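Local coordinates for protein ForH (Streptomyces kaniharaensis, PDB 6NKO) that probably takes part in making the C-nucleoside antibiotic formycin A, being akin to the IMP cyclohydrolase half of the bifunctional purine-pathway enzyme, at residues H20-L25 / G108-D113; V24-D29 / A48-T53; G44-A49 / E63-A68; D69-P74 / T85-G90. All blocks are in the same frame, centred on the assembly; numbering follows the deposited sequence.

In the fold
One five-stranded parallel sheet carries three of the four contacts. Contact 1 sets the loop 108-113 against strand 22-26, contact 2 pairs that strand with 46-49, and contact 3 adds the edge strand 65-66, so 46-49 is shared between contacts 2 and 3, whose centres are about 10 Å apart. Contact 4 leaves the sheet: its loop follows 65-66 and rests on helix 86-93, with a centre about 11 Å from that of contact 1, where Ile112 and Ile109 touch the same helix. Leu70 ties contact 4 back to Arg46, Ala48 and Glu65. The structure is an apo form, with contact 2 at the carboxyl ends of the parallel strands, where ligand sites usually lie in such folds.

Contact 1 of 4, residues H20-L25 / G108-D113; sequences HMLAVL and GIPRID
Asp113 holds Leu22 by two hydrogen bonds, one from its backbone and one through its side chain. Asp113 N donates to Leu22 O at 2.9 Å, while Asp113 OD2 accepts the Leu22 N-H at 3.0 Å. The two bonds close a ring between the residues, and both are bent at hydrogen (146° and 145°). The carboxylate can serve there because CG swings beside the aspartate's own backbone N (chi1 -49°), turning OD2 back toward the strand. Leu22 N meets that oxygen nearly along its C-O bond. Met21 lies across the group at about a right angle, its CG 3.6 Å from Asp113 OD2. Further in, the packing is apolar. Leu22 CD2 touches Ile112 CG1 at 3.9 Å and, more loosely, Pro110 CG, while its CB rests on Arg111 O. Val24 CG2 leans into the fork of Ile112, 3.8 Å from both CG2 and CD1 of that residue. Behind, Ile112 is backed by Val88 and Ile92 of helix 86-93, whereas the Arg111 guanidinium turns away to the carbonyls of Gly91 and Ala94. Val24 then pairs with Leu114 and Cys116, so the two Asp113 bonds stand where strand 114-117 begins to run beside 22-26, the middle of the 3-2-1-4-5 parallel sheet of the MGS-like alpha/beta fold.

Contact 2 of 4, residues V24-D29 / A48-T53; sequences VLAVSD and AATEGT
Leu25 uses both its N-H and its carbonyl toward segment 48-53, with the bonds straddling Ala49, in the parallel pairing that closes the beta-alpha-beta crossover of strand 22-26, helix 33-42 and strand 46-49. Leu25 N donates to Ala48 O at 2.7 Å and 163°. Leu25 O then takes Thr50 N at 3.0 Å, with the donor tilted 25° from the carbonyl plane, and Ala49 CA makes a CA-H...O contact with the same oxygen at 3.1 Å. A further, weak bond comes from Thr50 OG1, 3.5 Å from Leu25 O. Thr50 places its hydroxyl between its backbone N and carbonyl carbon (chi1 48°), which brings OG1 close to Ala26 CA and CG2 to 3.6 Å from Ala26 CB. Although Thr50 stands at the N-cap position of helix 51-59, its side chain makes no capping bond.

Leu25 and Ala49 face one side of the sheet, where Ile33 and Ala37 of the crossover helix cover Leu25; Val24 and Ala48 face the other, where Met145 lies against Val24. Ile33 also packs on Val27 and Thr53. On the far side of the strand, Ala26 bonds through its backbone to Cys116 and Asn118, and its O accepts from Asn117 ND2. These turns follow the carboxyl ends of the parallel strands, the usual place for ligand sites in this fold, though none is bound. Past the strand, Val27 and Thr53 cross at about a right angle, with Val27 CG2 3.5 Å from Thr53 OG1.

Contact 3 of 4, residues G44-A49 / E63-A68; sequences GWRVAA and EVERIA
Glu65 reaches across from the edge strand to Arg46 in the second beta-alpha-beta unit of the sheet, strand 46-49, helix 51-59 and strand 65-66. Its CB lies beside Val47 O and near Ala48 CB. From there CG is placed opposite the carbonyl carbon (chi1 -65°), and the chain runs out extended, toward the neighbouring strand. At the tip OE2 forms a salt bridge with Arg46, accepting from NE at 3.2 Å and a nearly straight 163°. It does so with its syn lone pair and lies in the guanidinium plane, yet the carboxylate itself is turned 45° from that plane. OE2 also rests against Arg46 CB and CG, while Glu65 OE1 stays 3.6 Å from Arg46 NE, and Leu70 packs against both side chains. An ordered water sits 2.6 Å from Glu65 OE2, accepts from Val47 N and is close to Glu63 O, linking the start of strand 46-49 to the loop that leads into 65-66.

The backbones pair in parallel register. Glu65 N donates to Val47 O at 2.8 Å, Glu65 O accepts from Ala49 N at 2.9 Å, and Ile67 N closes the run on Ala49 O at 2.8 Å, tilted out of the carbonyl plane. On the face covered by helices 33-42 and 51-59, Val47 CG1 meets Val64 CG1 at 3.8 Å, with Leu40 and Leu41 packed on Val47 and Tyr54 and Leu57 on Val64. On the face of Ala48 and Glu65, Ile67 sends CG1 away from its backbone N, toward strand 46-49, where CD1 ends 3.6 Å from Ala48 CB.

Contact 4 of 4, residues D69-P74 / T85-G90; sequences DLAGVP and TVSVMG
Thr85 turns its hydroxyl between its own backbone N and carbonyl carbon (chi1 69°); this brings OG1 within bonding distance of Ala71 O, in a loop where Ala71 has left-handed backbone angles (phi 61°). Thr85 is the N-cap of helix 86-93 in the MGS-like domain, and the loop after strand 65-66 packs against that helix start. The hydroxyl works in both directions. Thr85 OG1 donates to Ala71 O along the carbonyl bond, at a distance of 2.5 Å that is short enough to be treated with some caution, and it accepts the weak capping bond from Val88 N at 3.3 Å and 168°. A carbonyl held near the amino end of a helix may gain a little from the helix dipole.

Round this polar pair the two segments meet through small groups. Ala71 CB comes to 3.5 Å from Ser87 CB on the first turn and to 3.7 Å from Val88 CG2. The same Val88 CG2 also approaches Ala71 O closely. Val88 is the buried member of the set, backed by Met145 of helix 141-151. Ser87 has Ile109 beside it, and the loop is held at its start by Leu70, which packs on Arg46 and Ala48 of strand 46-49. Farther along, the loop curls round the methyl of the N-cap residue: Thr85 CG2 lies 3.9 Å from Gly72 CA and 4.0 Å from Val73 CB.

Contact 1 of 4, residues H20-L25 / G108-D113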
loop_
_atom_site.group_PDB
_atom_site.type_symbol
_atom_site.label_atom_id
_atom_site.label_comp_id
_atom_site.label_asym_id
_atom_site.label_seq_id
_atom_site.Cartn_x
_atom_site.Cartn_y
_atom_site.Cartn_z
ATOM N N HIS A 20 -14.211 10.635 7.518
ATOM C CA HIS A 20 -14.254 10.709 6.056
ATOM C C HIS A 20 -13.144 9.870 5.354
ATOM O O HIS A 20 -13.453 9.146 4.400
ATOM C CB HIS A 20 -14.191 12.191 5.602
ATOM C CG HIS A 20 -15.532 12.879 5.521
ATOM N ND1 HIS A 20 -16.260 12.941 4.347
ATOM C CD2 HIS A 20 -16.240 13.597 6.432
ATOM C CE1 HIS A 20 -17.372 13.633 4.547
ATOM N NE2 HIS A 20 -17.386 14.040 5.804
ATOM N N MET A 21 -11.878 9.911 5.807
ATOM C CA MET A 21 -10.784 9.367 4.998
ATOM C C MET A 21 -9.789 8.490 5.762
ATOM O O MET A 21 -9.595 8.606 6.976
ATOM C CB MET A 21 -9.999 10.474 4.292
ATOM C CG MET A 21 -10.649 10.906 3.003
ATOM S SD MET A 21 -11.717 12.319 3.270
ATOM C CE MET A 21 -13.162 11.788 2.358
ATOM N N LEU A 22 -9.105 7.640 4.980
ATOM C CA LEU A 22 -8.212 6.594 5.480
ATOM C C LEU A 22 -7.158 6.221 4.438
ATOM O O LEU A 22 -7.499 5.928 3.288
ATOM C CB LEU A 22 -9.018 5.354 5.880
ATOM C CG LEU A 22 -8.270 4.078 6.269
ATOM C CD1 LEU A 22 -7.286 4.353 7.391
ATOM C CD2 LEU A 22 -9.242 2.980 6.687
ATOM N N ALA A 23 -5.890 6.197 4.858
ATOM C CA ALA A 23 -4.758 5.766 4.042
ATOM C C ALA A 23 -4.057 4.585 4.701
ATOM O O ALA A 23 -4.000 4.501 5.931
ATOM C CB ALA A 23 -3.748 6.895 3.839
ATOM N N VAL A 24 -3.510 3.684 3.882
ATOM C CA VAL A 24 -2.741 2.534 4.354
ATOM C C VAL A 24 -1.322 2.665 3.818
ATOM O O VAL A 24 -1.113 2.684 2.598
ATOM C CB VAL A 24 -3.371 1.201 3.920
ATOM C CG1 VAL A 24 -2.526 0.022 4.405
ATOM C CG2 VAL A 24 -4.794 1.088 4.442
ATOM N N LEU A 25 -0.348 2.738 4.724
ATOM C CA LEU A 25 1.057 2.929 4.374
ATOM C C LEU A 25 1.803 1.626 4.642
ATOM O O LEU A 25 2.058 1.279 5.800
ATOM C CB LEU A 25 1.663 4.084 5.171
ATOM C CG LEU A 25 1.631 5.495 4.576
ATOM C CD1 LEU A 25 0.320 5.793 3.861
ATOM C CD2 LEU A 25 1.891 6.530 5.661
ATOM N N GLY A 108 -19.566 -2.984 8.279
ATOM C CA GLY A 108 -18.837 -1.879 8.865
ATOM C C GLY A 108 -17.432 -1.729 8.320
ATOM O O GLY A 108 -16.473 -1.603 9.086
ATOM N N ILE A 109 -17.300 -1.733 6.998
ATOM C CA ILE A 109 -16.009 -1.676 6.327
ATOM C C ILE A 109 -15.839 -0.273 5.750
ATOM O O ILE A 109 -16.545 0.097 4.800
ATOM C CB ILE A 109 -15.893 -2.743 5.231
ATOM C CG1 ILE A 109 -16.078 -4.140 5.829
ATOM C CG2 ILE A 109 -14.551 -2.626 4.523
ATOM C CD1 ILE A 109 -16.197 -5.239 4.792
ATOM N N PRO A 110 -14.921 0.532 6.271
ATOM C CA PRO A 110 -14.661 1.842 5.672
ATOM C C PRO A 110 -13.868 1.711 4.381
ATOM O O PRO A 110 -13.159 0.732 4.145
ATOM C CB PRO A 110 -13.845 2.566 6.746
ATOM C CG PRO A 110 -13.134 1.468 7.465
ATOM C CD PRO A 110 -14.029 0.253 7.411
ATOM N N ARG A 111 -14.009 2.724 3.534
ATOM C CA ARG A 111 -13.251 2.777 2.296
ATOM C C ARG A 111 -11.811 3.184 2.583
ATOM O O ARG A 111 -11.552 4.064 3.408
ATOM C CB ARG A 111 -13.896 3.761 1.318
ATOM C CG ARG A 111 -12.952 4.328 0.270
ATOM C CD ARG A 111 -12.612 3.291 -0.789
ATOM N NE ARG A 111 -13.680 3.127 -1.769
ATOM C CZ ARG A 111 -13.933 1.993 -2.415
ATOM N NH1 ARG A 111 -13.194 0.917 -2.181
ATOM N NH2 ARG A 111 -14.924 1.933 -3.293
ATOM N N ILE A 112 -10.875 2.521 1.914
ATOM C CA ILE A 112 -9.469 2.901 1.945
ATOM C C ILE A 112 -9.216 3.778 0.725
ATOM O O ILE A 112 -9.293 3.310 -0.416
ATOM C CB ILE A 112 -8.545 1.676 1.970
ATOM C CG1 ILE A 112 -8.586 1.010 3.349
ATOM C CG2 ILE A 112 -7.122 2.077 1.620
ATOM C CD1 ILE A 112 -8.114 -0.429 3.358
ATOM N N ASP A 113 -8.924 5.056 0.961
ATOM C CA ASP A 113 -8.794 6.022 -0.121
ATOM C C ASP A 113 -7.398 6.076 -0.724
ATOM O O ASP A 113 -7.242 6.580 -1.842
ATOM C CB ASP A 113 -9.184 7.418 0.373
ATOM C CG ASP A 113 -10.510 7.424 1.103
ATOM O OD1 ASP A 113 -11.561 7.490 0.429
ATOM O OD2 ASP A 113 -10.500 7.351 2.352
#

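Contact 2 of 4, residues V24-D29 / A48-T53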
loop_
_atom_site.group_PDB
_atom_site.type_symbol
_atom_site.label_atom_id
_atom_site.label_comp_id
_atom_site.label_asym_id
_atom_site.label_seq_id
_atom_site.Cartn_x
_atom_site.Cartn_y
_atom_site.Cartn_z
ATOM N N VAL A 24 -3.510 3.684 3.882
ATOM C CA VAL A 24 -2.741 2.534 4.354
ATOM C C VAL A 24 -1.322 2.665 3.818
ATOM O O VAL A 24 -1.113 2.684 2.598
ATOM C CB VAL A 24 -3.371 1.201 3.920
ATOM C CG1 VAL A 24 -2.526 0.022 4.405
ATOM C CG2 VAL A 24 -4.794 1.088 4.442
ATOM N N LEU A 25 -0.348 2.738 4.724
ATOM C CA LEU A 25 1.057 2.929 4.374
ATOM C C LEU A 25 1.803 1.626 4.642
ATOM O O LEU A 25 2.058 1.279 5.800
ATOM C CB LEU A 25 1.663 4.084 5.171
ATOM C CG LEU A 25 1.631 5.495 4.576
ATOM C CD1 LEU A 25 0.320 5.793 3.861
ATOM C CD2 LEU A 25 1.891 6.530 5.661
ATOM N N ALA A 26 2.155 0.907 3.572
ATOM C CA ALA A 26 2.849 -0.379 3.670
ATOM C C ALA A 26 4.106 -0.327 2.799
ATOM O O ALA A 26 4.202 -1.018 1.783
ATOM C CB ALA A 26 1.936 -1.531 3.256
ATOM N N VAL A 27 5.079 0.484 3.208
ATOM C CA VAL A 27 6.271 0.740 2.408
ATOM C C VAL A 27 7.481 0.115 3.084
ATOM O O VAL A 27 7.595 0.116 4.316
ATOM C CB VAL A 27 6.489 2.249 2.174
ATOM C CG1 VAL A 27 5.333 2.833 1.375
ATOM C CG2 VAL A 27 6.661 2.986 3.492
ATOM N N SER A 28 8.380 -0.435 2.268
ATOM C CA SER A 28 9.685 -0.890 2.728
ATOM C C SER A 28 10.751 0.176 2.513
ATOM O O SER A 28 11.646 0.339 3.349
ATOM C CB SER A 28 10.077 -2.181 2.004
ATOM O OG SER A 28 9.092 -3.184 2.180
ATOM N N ASP A 29 10.666 0.896 1.396
ATOM C CA ASP A 29 11.474 2.085 1.156
ATOM C C ASP A 29 10.806 3.257 1.868
ATOM O O ASP A 29 9.734 3.709 1.455
ATOM C CB ASP A 29 11.603 2.334 -0.345
ATOM C CG ASP A 29 12.387 3.591 -0.672
ATOM O OD1 ASP A 29 13.014 4.172 0.237
ATOM O OD2 ASP A 29 12.380 3.998 -1.852
ATOM N N ALA A 48 -2.961 4.600 8.605
ATOM C CA ALA A 48 -2.650 3.296 9.169
ATOM C C ALA A 48 -1.468 2.695 8.423
ATOM O O ALA A 48 -1.346 2.855 7.205
ATOM C CB ALA A 48 -3.859 2.362 9.098
ATOM N N ALA A 49 -0.598 2.003 9.154
ATOM C CA ALA A 49 0.673 1.554 8.609
ATOM C C ALA A 49 0.960 0.115 9.010
ATOM O O ALA A 49 0.484 -0.372 10.039
ATOM C CB ALA A 49 1.823 2.452 9.077
ATOM N N THR A 50 1.750 -0.560 8.177
ATOM C CA THR A 50 2.265 -1.877 8.516
ATOM C C THR A 50 3.405 -1.745 9.523
ATOM O O THR A 50 3.716 -0.657 10.012
ATOM C CB THR A 50 2.727 -2.618 7.264
ATOM O OG1 THR A 50 3.554 -1.758 6.471
ATOM C CG2 THR A 50 1.536 -3.085 6.444
ATOM N N GLU A 51 4.063 -2.874 9.800
ATOM C CA GLU A 51 4.928 -2.971 10.973
ATOM C C GLU A 51 6.093 -1.984 10.908
ATOM O O GLU A 51 6.347 -1.249 11.868
ATOM C CB GLU A 51 5.416 -4.418 11.133
ATOM C CG GLU A 51 6.398 -4.914 10.073
ATOM C CD GLU A 51 5.718 -5.375 8.791
ATOM O OE1 GLU A 51 4.478 -5.536 8.780
ATOM O OE2 GLU A 51 6.428 -5.564 7.782
ATOM N N GLY A 52 6.795 -1.931 9.774
ATOM C CA GLY A 52 7.981 -1.092 9.696
ATOM C C GLY A 52 7.656 0.388 9.738
ATOM O O GLY A 52 8.226 1.143 10.530
ATOM N N THR A 53 6.731 0.823 8.879
ATOM C CA THR A 53 6.359 2.232 8.826
ATOM C C THR A 53 5.773 2.713 10.146
ATOM O O THR A 53 5.960 3.877 10.519
ATOM C CB THR A 53 5.357 2.463 7.693
ATOM O OG1 THR A 53 5.716 1.659 6.563
ATOM C CG2 THR A 53 5.347 3.919 7.282
#

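Contact 3 of 4, residues G44-A49 / E63-A68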
loop_
_atom_site.group_PDB
_atom_site.type_symbol
_atom_site.label_atom_id
_atom_site.label_comp_id
_atom_site.label_asym_id
_atom_site.label_seq_id
_atom_site.Cartn_x
_atom_site.Cartn_y
_atom_site.Cartn_z
ATOM N N GLY A 44 -6.726 15.750 8.384
ATOM C CA GLY A 44 -7.791 15.015 9.028
ATOM C C GLY A 44 -7.894 13.559 8.633
ATOM O O GLY A 44 -8.756 12.849 9.169
ATOM N N TRP A 45 -7.050 13.095 7.715
ATOM C CA TRP A 45 -7.078 11.698 7.308
ATOM C C TRP A 45 -6.722 10.791 8.479
ATOM O O TRP A 45 -6.037 11.191 9.424
ATOM C CB TRP A 45 -6.094 11.450 6.163
ATOM C CG TRP A 45 -6.560 11.894 4.814
ATOM C CD1 TRP A 45 -7.079 13.111 4.481
ATOM C CD2 TRP A 45 -6.530 11.125 3.606
ATOM N NE1 TRP A 45 -7.380 13.145 3.142
ATOM C CE2 TRP A 45 -7.054 11.937 2.582
ATOM C CE3 TRP A 45 -6.117 9.826 3.291
ATOM C CZ2 TRP A 45 -7.177 11.493 1.266
ATOM C CZ3 TRP A 45 -6.238 9.387 1.984
ATOM C CH2 TRP A 45 -6.763 10.220 0.988
ATOM N N ARG A 46 -7.198 9.555 8.410
ATOM C CA ARG A 46 -6.691 8.494 9.264
ATOM C C ARG A 46 -5.579 7.778 8.512
ATOM O O ARG A 46 -5.742 7.427 7.340
ATOM C CB ARG A 46 -7.800 7.520 9.653
ATOM C CG ARG A 46 -8.741 8.061 10.719
ATOM C CD ARG A 46 -9.814 7.049 11.061
ATOM N NE ARG A 46 -9.282 5.691 11.127
ATOM C CZ ARG A 46 -9.908 4.620 10.651
ATOM N NH1 ARG A 46 -11.093 4.747 10.069
ATOM N NH2 ARG A 46 -9.351 3.421 10.757
ATOM N N VAL A 47 -4.444 7.590 9.175
ATOM C CA VAL A 47 -3.264 7.003 8.557
ATOM C C VAL A 47 -2.926 5.726 9.311
ATOM O O VAL A 47 -2.647 5.765 10.516
ATOM C CB VAL A 47 -2.077 7.978 8.553
ATOM C CG1 VAL A 47 -0.828 7.300 8.006
ATOM C CG2 VAL A 47 -2.422 9.217 7.737
ATOM N N ALA A 48 -2.961 4.600 8.605
ATOM C CA ALA A 48 -2.650 3.296 9.169
ATOM C C ALA A 48 -1.468 2.695 8.423
ATOM O O ALA A 48 -1.346 2.855 7.205
ATOM C CB ALA A 48 -3.859 2.362 9.098
ATOM N N ALA A 49 -0.598 2.003 9.154
ATOM C CA ALA A 49 0.673 1.554 8.609
ATOM C C ALA A 49 0.960 0.115 9.010
ATOM O O ALA A 49 0.484 -0.372 10.039
ATOM C CB ALA A 49 1.823 2.452 9.077
ATOM N N GLU A 63 0.310 10.351 14.941
ATOM C CA GLU A 63 -0.798 9.528 15.426
ATOM C C GLU A 63 -1.248 8.539 14.345
ATOM O O GLU A 63 -2.398 8.528 13.896
ATOM C CB GLU A 63 -1.948 10.422 15.897
ATOM C CG GLU A 63 -2.550 11.350 14.805
ATOM C CD GLU A 63 -1.747 12.629 14.576
ATOM O OE1 GLU A 63 -2.353 13.694 14.314
ATOM O OE2 GLU A 63 -0.502 12.567 14.664
ATOM N N VAL A 64 -0.321 7.704 13.936
ATOM C CA VAL A 64 -0.605 6.670 12.950
ATOM C C VAL A 64 -1.156 5.453 13.675
ATOM O O VAL A 64 -0.810 5.169 14.827
ATOM C CB VAL A 64 0.646 6.323 12.112
ATOM C CG1 VAL A 64 1.068 7.528 11.284
ATOM C CG2 VAL A 64 1.794 5.855 13.004
ATOM N N GLU A 65 -2.042 4.739 13.000
ATOM C CA GLU A 65 -2.674 3.564 13.568
ATOM C C GLU A 65 -2.002 2.314 13.019
ATOM O O GLU A 65 -1.404 2.330 11.943
ATOM C CB GLU A 65 -4.176 3.553 13.264
ATOM C CG GLU A 65 -4.936 4.695 13.934
ATOM C CD GLU A 65 -6.307 4.940 13.327
ATOM O OE1 GLU A 65 -7.244 4.180 13.641
ATOM O OE2 GLU A 65 -6.452 5.900 12.541
ATOM N N ARG A 66 -2.078 1.235 13.787
ATOM C CA ARG A 66 -1.491 -0.032 13.376
ATOM C C ARG A 66 -2.451 -0.764 12.448
ATOM O O ARG A 66 -3.555 -1.131 12.861
ATOM C CB ARG A 66 -1.179 -0.882 14.603
ATOM C CG ARG A 66 0.298 -1.123 14.834
ATOM C CD ARG A 66 0.521 -2.359 15.684
ATOM N NE ARG A 66 1.920 -2.524 16.067
ATOM C CZ ARG A 66 2.441 -2.077 17.204
ATOM N NH1 ARG A 66 1.679 -1.431 18.076
ATOM N NH2 ARG A 66 3.725 -2.277 17.470
ATOM N N ILE A 67 -2.031 -0.989 11.199
ATOM C CA ILE A 67 -2.855 -1.726 10.243
ATOM C C ILE A 67 -3.100 -3.154 10.700
ATOM O O ILE A 67 -4.003 -3.823 10.190
ATOM C CB ILE A 67 -2.207 -1.728 8.843
ATOM C CG1 ILE A 67 -3.257 -1.942 7.756
ATOM C CG2 ILE A 67 -1.193 -2.856 8.735
ATOM C CD1 ILE A 67 -4.330 -0.888 7.711
ATOM N N ALA A 68 -2.298 -3.658 11.636
ATOM C CA ALA A 68 -2.539 -4.997 12.155
ATOM C C ALA A 68 -3.800 -5.030 13.013
ATOM O O ALA A 68 -4.794 -5.674 12.652
ATOM C CB ALA A 68 -1.317 -5.487 12.931
HETATM O O HOH W 1 -4.591 7.693 12.229
#

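Contact 4 of 4, residues D69-P74 / T85-G90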
loop_
_atom_site.group_PDB
_atom_site.type_symbol
_atom_site.label_atom_id
_atom_site.label_comp_id
_atom_site.label_asym_id
_atom_site.label_seq_id
_atom_site.Cartn_x
_atom_site.Cartn_y
_atom_site.Cartn_z
ATOM N N ASP A 69 -3.769 -4.366 14.171
ATOM C CA ASP A 69 -4.944 -4.341 15.038
ATOM C C ASP A 69 -6.162 -3.776 14.311
ATOM O O ASP A 69 -7.298 -4.211 14.536
ATOM C CB ASP A 69 -4.614 -3.504 16.272
ATOM C CG ASP A 69 -3.239 -3.847 16.863
ATOM O OD1 ASP A 69 -2.788 -5.011 16.762
ATOM O OD2 ASP A 69 -2.581 -2.935 17.409
ATOM N N LEU A 70 -5.939 -2.804 13.437
ATOM C CA LEU A 70 -7.004 -2.144 12.691
ATOM C C LEU A 70 -7.304 -2.965 11.453
ATOM O O LEU A 70 -6.497 -2.977 10.523
ATOM C CB LEU A 70 -6.573 -0.748 12.259
ATOM C CG LEU A 70 -7.541 0.267 11.666
ATOM C CD1 LEU A 70 -7.914 1.258 12.743
ATOM C CD2 LEU A 70 -6.889 0.983 10.500
ATOM N N ALA A 71 -8.472 -3.606 11.414
ATOM C CA ALA A 71 -8.974 -4.261 10.201
ATOM C C ALA A 71 -8.046 -5.368 9.733
ATOM O O ALA A 71 -8.185 -5.884 8.622
ATOM C CB ALA A 71 -9.189 -3.266 9.056
ATOM N N GLY A 72 -7.096 -5.746 10.568
ATOM C CA GLY A 72 -6.137 -6.734 10.162
ATOM C C GLY A 72 -6.140 -7.880 11.127
ATOM O O GLY A 72 -7.083 -8.062 11.909
ATOM N N VAL A 73 -5.064 -8.646 11.105
ATOM C CA VAL A 73 -5.037 -9.937 11.761
ATOM C C VAL A 73 -3.640 -10.093 12.375
ATOM O O VAL A 73 -2.734 -10.686 11.777
ATOM C CB VAL A 73 -5.432 -11.072 10.785
ATOM C CG1 VAL A 73 -4.296 -11.674 9.903
ATOM C CG2 VAL A 73 -6.467 -12.125 11.457
ATOM N N PRO A 74 -3.383 -9.425 13.547
ATOM C CA PRO A 74 -2.017 -9.306 14.086
ATOM C C PRO A 74 -1.601 -10.555 14.827
ATOM O O PRO A 74 -2.460 -11.188 15.443
ATOM C CB PRO A 74 -2.129 -8.144 15.082
ATOM C CG PRO A 74 -3.506 -7.586 14.856
ATOM C CD PRO A 74 -4.342 -8.707 14.401
ATOM N N THR A 85 -7.529 -9.504 4.909
ATOM C CA THR A 85 -8.818 -9.626 5.569
ATOM C C THR A 85 -9.879 -8.970 4.698
ATOM O O THR A 85 -9.574 -8.215 3.770
ATOM C CB THR A 85 -8.826 -8.974 6.962
ATOM O OG1 THR A 85 -8.738 -7.550 6.826
ATOM C CG2 THR A 85 -7.667 -9.480 7.818
ATOM N N VAL A 86 -11.140 -9.261 5.015
ATOM C CA VAL A 86 -12.249 -8.659 4.282
ATOM C C VAL A 86 -12.249 -7.146 4.463
ATOM O O VAL A 86 -12.529 -6.393 3.523
ATOM C CB VAL A 86 -13.582 -9.285 4.727
ATOM C CG1 VAL A 86 -14.754 -8.551 4.100
ATOM C CG2 VAL A 86 -13.617 -10.763 4.375
ATOM N N SER A 87 -11.912 -6.673 5.664
ATOM C CA SER A 87 -11.986 -5.242 5.944
ATOM C C SER A 87 -10.968 -4.454 5.125
ATOM O O SER A 87 -11.298 -3.403 4.561
ATOM C CB SER A 87 -11.784 -4.995 7.438
ATOM O OG SER A 87 -12.918 -5.404 8.179
ATOM N N VAL A 88 -9.728 -4.938 5.043
ATOM C CA VAL A 88 -8.703 -4.207 4.304
ATOM C C VAL A 88 -8.893 -4.377 2.801
ATOM O O VAL A 88 -8.959 -3.394 2.055
ATOM C CB VAL A 88 -7.297 -4.650 4.746
ATOM C CG1 VAL A 88 -6.248 -4.091 3.794
ATOM C CG2 VAL A 88 -7.021 -4.194 6.166
ATOM N N MET A 89 -8.982 -5.625 2.332
ATOM C CA MET A 89 -9.107 -5.866 0.898
ATOM C C MET A 89 -10.475 -5.452 0.372
ATOM O O MET A 89 -10.592 -5.034 -0.786
ATOM C CB MET A 89 -8.835 -7.337 0.587
ATOM C CG MET A 89 -7.425 -7.795 0.944
ATOM S SD MET A 89 -6.152 -6.685 0.309
ATOM C CE MET A 89 -6.378 -6.895 -1.454
ATOM N N GLY A 90 -11.517 -5.563 1.198
ATOM C CA GLY A 90 -12.815 -5.049 0.797
ATOM C C GLY A 90 -12.829 -3.536 0.707
ATOM O O GLY A 90 -13.460 -2.964 -0.187
#